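Local coordinates for nonribosomal peptide synthase (Streptomyces sp. MJ635-86F5, PDB 5JJP), which probably activates an aliphatic beta-amino acid with ATP as an aminoacyl adenylate, as adenylation enzymes of nonribosomal peptide synthesis do, at residues 311-314 against 315-319; 79-82 against 83-87; 399-402 against 403-407. All blocks are in the same frame, centred on the assembly; numbering follows the deposited sequence.

Contact 1. Residues 311-314 against 315-319; sequences GDLR and ELQGL
Q317 packs back along its helix onto the turn formed by L313 and R314. Its CB lies 3.6 Å from R314 O and its CG 3.5 Å from L313 O. CG stands beside the backbone N (chi1 -70°) and the chain runs on extended, which brings OE1 to 3.9 Å from R314 CA; CG also approaches L313 CD1. The amide is held from outside the helix: NE2 donates to P343 O, and OE1 takes a weak hydrogen bond from L346 N. R314 likewise reaches the loop that follows strand 338-341, where its NH2 bonds P347 O. Beneath these side chains runs a regular ladder of i to i+4 bonds, in which Q317 N meets L313 O at 2.7 Å with an N-H...O angle of 171°. Another side of the helix carries the acids D312 and E315, whose OD1 and OE2 lie 4.4 Å apart; D312 OD2 also has a long, weak ion pair with R282. L313 and L316 are buried against F303 and I301 of strand 300-304. Such an amphipathic helix is characteristic of the beta-alpha-beta crossover, here joining parallel strands 300-304 and 324-329.

Contact 2. Residues 79-82 against 83-87; sequences LGLD and VGDRV
D85 folds its carboxylate back onto the backbone of D82 across a type II beta turn, D82 to D85, which its main-chain N closes in the loop leading from helix 62-77 to strand 87-90. The turn bond runs from D85 N to D82 O over 3.0 Å. Beside it D82 N donates to D85 OD2 at 2.9 Å, nearly straight at 164°, so two bonds of opposite direction tie the same pair of residues. CG beside the backbone N of D85 (chi1 -71°) swings the carboxylate back over the turn, and D82 N meets OD2 from well above the carboxylate plane. OD2 also lies 3.8 Å from L81 CB, and L81 CD1 touches V87 CG2 at 4.4 Å, a loose apolar contact between the stretch before the turn and the start of strand 87-90.

A second shell fixes these groups. D85 OD2 also forms a salt bridge with R169, which would be expected to favour the charged carboxylate. The carboxylate of D82 turns toward R172 and R173, where OD2 accepts from R172 N and OD1 from R173 N; within the turn, OD1 receives in addition a weak bond from V83 N. G84 holds the third position of the turn with positive phi, a conformation that favours glycine. Beyond the turn, V87 enters the parallel part of its sheet beside strand 111-114, while its side chain and that of L81 touch strand 134-138. R86 bends back on the outgoing arm and grips G84 O side-on in the guanidinium plane, NE at 3.0 Å and NH2 at 2.9 Å from that single oxygen.

Contact 3. Residues 399-402 against 403-407; sequences EATR and AALVP
R402 swings its side chain forward from the last turn of helix 398-404 and lays the guanidinium against V406 and P407. CG lies anti to the backbone N, and a bend at chi2 (52°) carries the chain round to pass these two residues at about a right angle. P407 CD sits over one face of the group, 3.2 Å above its plane and offset toward the rim, with NH2 the nearest atom at 3.3 Å. From an oblique direction V406 CG1 comes to 3.4 Å from NH1, while CD of the arginine skirts L405 O at 3.9 Å. The contact lies where the helix gives way directly to strand 405-407, a short strand of the antiparallel sheet that pairs with strand 417-427 through V406 and V418. A403 continues the helical pattern with a bond from its N to E399 O, 3.2 Å long, and its CB lies alongside that same oxygen. Two residues further on, L405 N still reaches T401 O at 2.7 Å and 168°, although L405 has already left helical backbone angles. The side chains of these two cross with T401 CG2 4.2 Å from L405 CD1; on its other branch T401 OG1 is hydrogen-bonded to Y394 N and D397 O.

Along the chain the order is contact 2, contact 1, contact 3, each complete before the next begins. Contact 2 leads into strand 87-90 of one mixed sheet, contact 1 lies on helix 310-319, which connects strands 300-304 and 324-329 of a second, six-stranded mixed sheet, and contact 3 opens a short strand of the antiparallel sheet, paired with strand 417-427. Contacts 1 and 2 are on opposite sides of the chain's centre, about 48 Å apart between centres; the centre of contact 3 lies about 27 Å from that of contact 2 and about 40 Å from that of contact 1. None touches another. The three are thus local features beside three different sheets of the layered alpha-beta fold.

Contact 1. Residues 311-314 against 315-319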
loop_
_atom_site.group_PDB
_atom_site.type_symbol
_atom_site.label_atom_id
_atom_site.label_comp_id
_atom_site.label_asym_id
_atom_site.label_seq_id
_atom_site.Cartn_x
_atom_site.Cartn_y
_atom_site.Cartn_z
ATOM N N GLY A 311 -23.806 12.217 -1.996
ATOM C CA GLY A 311 -24.785 12.375 -0.938
ATOM C C GLY A 311 -24.283 11.766 0.348
ATOM O O GLY A 311 -24.415 12.358 1.409
ATOM N N ASP A 312 -23.678 10.588 0.232
ATOM C CA ASP A 312 -23.120 9.897 1.377
ATOM C C ASP A 312 -22.016 10.743 2.021
ATOM O O ASP A 312 -21.957 10.900 3.237
ATOM C CB ASP A 312 -22.573 8.521 0.942
ATOM C CG ASP A 312 -23.689 7.490 0.588
ATOM O OD1 ASP A 312 -24.886 7.784 0.747
ATOM O OD2 ASP A 312 -23.347 6.368 0.141
ATOM N N LEU A 313 -21.149 11.311 1.184
ATOM C CA LEU A 313 -20.021 12.112 1.647
ATOM C C LEU A 313 -20.489 13.324 2.426
ATOM O O LEU A 313 -19.974 13.599 3.517
ATOM C CB LEU A 313 -19.178 12.563 0.459
ATOM C CG LEU A 313 -17.877 13.342 0.700
ATOM C CD1 LEU A 313 -17.071 12.798 1.869
ATOM C CD2 LEU A 313 -17.035 13.260 -0.556
ATOM N N ARG A 314 -21.459 14.039 1.851
ATOM C CA ARG A 314 -22.069 15.194 2.507
ATOM C C ARG A 314 -22.635 14.818 3.875
ATOM O O ARG A 314 -22.442 15.506 4.870
ATOM C CB ARG A 314 -23.202 15.768 1.635
ATOM C CG ARG A 314 -22.760 16.524 0.391
ATOM C CD ARG A 314 -23.884 17.398 -0.194
ATOM N NE ARG A 314 -23.472 18.135 -1.390
ATOM C CZ ARG A 314 -23.534 17.679 -2.651
ATOM N NH1 ARG A 314 -23.959 16.451 -2.927
ATOM N NH2 ARG A 314 -23.129 18.443 -3.673
ATOM N N GLU A 315 -23.324 13.693 3.911
ATOM C CA GLU A 315 -23.870 13.174 5.145
ATOM C C GLU A 315 -22.725 12.952 6.141
ATOM O O GLU A 315 -22.776 13.423 7.291
ATOM C CB GLU A 315 -24.644 11.888 4.854
ATOM C CG GLU A 315 -25.906 11.692 5.685
ATOM C CD GLU A 315 -26.741 10.498 5.207
ATOM O OE1 GLU A 315 -27.354 9.828 6.072
ATOM O OE2 GLU A 315 -26.725 10.186 3.987
ATOM N N LEU A 316 -21.664 12.297 5.677
ATOM C CA LEU A 316 -20.461 12.055 6.528
ATOM C C LEU A 316 -19.787 13.332 7.027
ATOM O O LEU A 316 -19.525 13.436 8.233
ATOM C CB LEU A 316 -19.428 11.166 5.823
ATOM C CG LEU A 316 -18.178 10.779 6.635
ATOM C CD1 LEU A 316 -18.544 9.873 7.803
ATOM C CD2 LEU A 316 -17.145 10.089 5.733
ATOM N N GLN A 317 -19.572 14.317 6.138
ATOM C CA GLN A 317 -19.102 15.635 6.591
ATOM C C GLN A 317 -19.992 16.223 7.679
ATOM O O GLN A 317 -19.508 16.801 8.659
ATOM C CB GLN A 317 -19.079 16.624 5.444
ATOM C CG GLN A 317 -18.021 16.366 4.416
ATOM C CD GLN A 317 -18.004 17.420 3.328
ATOM O OE1 GLN A 317 -19.028 17.705 2.680
ATOM N NE2 GLN A 317 -16.837 18.016 3.116
ATOM N N GLY A 318 -21.298 16.111 7.465
ATOM C CA GLY A 318 -22.315 16.572 8.423
ATOM C C GLY A 318 -22.212 15.958 9.804
ATOM O O GLY A 318 -22.331 16.641 10.806
ATOM N N LEU A 319 -21.927 14.667 9.860
ATOM C CA LEU A 319 -21.708 14.016 11.146
ATOM C C LEU A 319 -20.324 14.307 11.730
ATOM O O LEU A 319 -20.153 14.227 12.941
ATOM C CB LEU A 319 -21.871 12.506 11.010
ATOM C CG LEU A 319 -23.226 11.991 10.537
ATOM C CD1 LEU A 319 -23.142 10.503 10.206
ATOM C CD2 LEU A 319 -24.276 12.267 11.600
#

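Contact 2. Residues 79-82 against 83-87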
loop_
_atom_site.group_PDB
_atom_site.type_symbol
_atom_site.label_atom_id
_atom_site.label_comp_id
_atom_site.label_asym_id
_atom_site.label_seq_id
_atom_site.Cartn_x
_atom_site.Cartn_y
_atom_site.Cartn_z
ATOM N N LEU A 79 17.633 -20.088 4.941
ATOM C CA LEU A 79 16.987 -20.980 3.993
ATOM C C LEU A 79 17.677 -20.998 2.644
ATOM O O LEU A 79 17.397 -21.847 1.804
ATOM C CB LEU A 79 15.515 -20.623 3.829
ATOM C CG LEU A 79 14.715 -20.693 5.111
ATOM C CD1 LEU A 79 13.299 -20.279 4.829
ATOM C CD2 LEU A 79 14.750 -22.096 5.659
ATOM N N GLY A 80 18.610 -20.085 2.436
ATOM C CA GLY A 80 19.429 -20.121 1.230
ATOM C C GLY A 80 18.753 -19.569 0.001
ATOM O O GLY A 80 19.261 -19.794 -1.099
ATOM N N LEU A 81 17.640 -18.844 0.155
ATOM C CA LEU A 81 16.975 -18.263 -1.021
ATOM C C LEU A 81 17.827 -17.137 -1.628
ATOM O O LEU A 81 18.566 -16.489 -0.915
ATOM C CB LEU A 81 15.587 -17.753 -0.698
ATOM C CG LEU A 81 14.620 -18.754 -0.060
ATOM C CD1 LEU A 81 13.329 -18.008 0.272
ATOM C CD2 LEU A 81 14.309 -19.878 -1.019
ATOM N N ASP A 82 17.644 -16.889 -2.917
ATOM C CA ASP A 82 18.384 -15.858 -3.639
ATOM C C ASP A 82 17.569 -14.562 -3.760
ATOM O O ASP A 82 16.338 -14.632 -3.760
ATOM C CB ASP A 82 18.669 -16.360 -5.069
ATOM C CG ASP A 82 19.949 -15.781 -5.678
ATOM O OD1 ASP A 82 20.672 -15.017 -5.015
ATOM O OD2 ASP A 82 20.259 -16.164 -6.821
ATOM N N VAL A 83 18.247 -13.402 -3.862
ATOM C CA VAL A 83 17.575 -12.158 -4.124
ATOM C C VAL A 83 16.765 -12.383 -5.402
ATOM O O VAL A 83 17.300 -12.890 -6.389
ATOM C CB VAL A 83 18.594 -11.008 -4.326
ATOM C CG1 VAL A 83 17.925 -9.749 -4.888
ATOM C CG2 VAL A 83 19.362 -10.707 -3.024
ATOM N N GLY A 84 15.492 -11.959 -5.394
ATOM C CA GLY A 84 14.556 -12.190 -6.487
ATOM C C GLY A 84 13.512 -13.274 -6.267
ATOM O O GLY A 84 12.427 -13.261 -6.860
ATOM N N ASP A 85 13.851 -14.258 -5.453
ATOM C CA ASP A 85 12.934 -15.382 -5.230
ATOM C C ASP A 85 11.698 -14.876 -4.543
ATOM O O ASP A 85 11.799 -14.136 -3.573
ATOM C CB ASP A 85 13.618 -16.483 -4.373
ATOM C CG ASP A 85 14.701 -17.218 -5.120
ATOM O OD1 ASP A 85 14.786 -17.048 -6.353
ATOM O OD2 ASP A 85 15.456 -17.993 -4.490
ATOM N N ARG A 86 10.540 -15.275 -5.053
ATOM C CA ARG A 86 9.266 -14.869 -4.447
ATOM C C ARG A 86 8.885 -15.662 -3.235
ATOM O O ARG A 86 9.202 -16.842 -3.111
ATOM C CB ARG A 86 8.121 -14.905 -5.411
ATOM C CG ARG A 86 8.262 -13.852 -6.517
ATOM C CD ARG A 86 8.615 -14.528 -7.838
ATOM N NE ARG A 86 10.011 -14.626 -8.007
ATOM C CZ ARG A 86 10.662 -15.566 -8.687
ATOM N NH1 ARG A 86 10.059 -16.600 -9.287
ATOM N NH2 ARG A 86 11.973 -15.434 -8.756
ATOM N N VAL A 87 8.242 -14.957 -2.326
ATOM C CA VAL A 87 7.688 -15.510 -1.125
ATOM C C VAL A 87 6.199 -15.136 -1.071
ATOM O O VAL A 87 5.856 -13.981 -1.220
ATOM C CB VAL A 87 8.399 -14.867 0.053
ATOM C CG1 VAL A 87 7.740 -15.294 1.374
ATOM C CG2 VAL A 87 9.854 -15.243 0.019
#

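Contact 3. Residues 399-402 against 403-407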
loop_
_atom_site.group_PDB
_atom_site.type_symbol
_atom_site.label_atom_id
_atom_site.label_comp_id
_atom_site.label_asym_id
_atom_site.label_seq_id
_atom_site.Cartn_x
_atom_site.Cartn_y
_atom_site.Cartn_z
ATOM N N GLU A 399 4.759 -8.327 -23.214
ATOM C CA GLU A 399 3.873 -7.647 -24.128
ATOM C C GLU A 399 2.826 -6.825 -23.410
ATOM O O GLU A 399 2.564 -5.694 -23.832
ATOM C CB GLU A 399 3.327 -8.507 -25.298
ATOM C CG GLU A 399 2.828 -9.911 -25.084
ATOM C CD GLU A 399 2.002 -10.342 -26.302
ATOM O OE1 GLU A 399 0.758 -10.525 -26.211
ATOM O OE2 GLU A 399 2.616 -10.423 -27.382
ATOM N N ALA A 400 2.270 -7.325 -22.309
ATOM C CA ALA A 400 1.382 -6.482 -21.505
ATOM C C ALA A 400 2.171 -5.334 -20.851
ATOM O O ALA A 400 1.669 -4.222 -20.698
ATOM C CB ALA A 400 0.660 -7.302 -20.469
ATOM N N THR A 401 3.432 -5.563 -20.522
ATOM C CA THR A 401 4.277 -4.511 -19.939
ATOM C C THR A 401 4.477 -3.373 -20.907
ATOM O O THR A 401 4.287 -2.196 -20.556
ATOM C CB THR A 401 5.606 -5.096 -19.513
ATOM O OG1 THR A 401 5.346 -6.023 -18.464
ATOM C CG2 THR A 401 6.573 -4.029 -19.004
ATOM N N ARG A 402 4.747 -3.724 -22.164
ATOM C CA ARG A 402 5.005 -2.733 -23.204
ATOM C C ARG A 402 3.772 -1.964 -23.654
ATOM O O ARG A 402 3.873 -0.824 -24.073
ATOM C CB ARG A 402 5.727 -3.394 -24.404
ATOM C CG ARG A 402 6.021 -2.461 -25.569
ATOM C CD ARG A 402 6.763 -1.151 -25.183
ATOM N NE ARG A 402 6.892 -0.266 -26.354
ATOM C CZ ARG A 402 5.973 0.623 -26.759
ATOM N NH1 ARG A 402 4.826 0.804 -26.093
ATOM N NH2 ARG A 402 6.220 1.371 -27.831
ATOM N N ALA A 403 2.608 -2.549 -23.547
ATOM C CA ALA A 403 1.376 -1.807 -23.846
ATOM C C ALA A 403 1.044 -0.800 -22.742
ATOM O O ALA A 403 0.499 0.230 -23.013
ATOM C CB ALA A 403 0.197 -2.760 -24.054
ATOM N N ALA A 404 1.418 -1.090 -21.502
ATOM C CA ALA A 404 1.105 -0.199 -20.359
ATOM C C ALA A 404 2.199 0.828 -20.164
ATOM O O ALA A 404 1.899 1.990 -19.967
ATOM C CB ALA A 404 0.907 -1.004 -19.107
ATOM N N LEU A 405 3.467 0.408 -20.241
ATOM C CA LEU A 405 4.596 1.317 -20.093
ATOM C C LEU A 405 5.199 1.717 -21.435
ATOM O O LEU A 405 5.986 0.956 -22.017
ATOM C CB LEU A 405 5.664 0.676 -19.212
ATOM C CG LEU A 405 5.257 0.500 -17.742
ATOM C CD1 LEU A 405 6.291 -0.337 -17.040
ATOM C CD2 LEU A 405 5.145 1.836 -17.026
ATOM N N VAL A 406 4.845 2.910 -21.897
ATOM C CA VAL A 406 5.154 3.341 -23.222
ATOM C C VAL A 406 6.118 4.511 -23.270
ATOM O O VAL A 406 6.210 5.306 -22.325
ATOM C CB VAL A 406 3.899 3.673 -24.001
ATOM C CG1 VAL A 406 2.900 2.541 -23.888
ATOM C CG2 VAL A 406 3.281 4.955 -23.500
ATOM N N PRO A 407 6.841 4.634 -24.393
ATOM C CA PRO A 407 7.727 5.785 -24.552
ATOM C C PRO A 407 6.966 7.089 -24.366
ATOM O O PRO A 407 5.820 7.206 -24.814
ATOM C CB PRO A 407 8.194 5.670 -26.017
ATOM C CG PRO A 407 8.121 4.217 -26.315
ATOM C CD PRO A 407 6.854 3.773 -25.604
#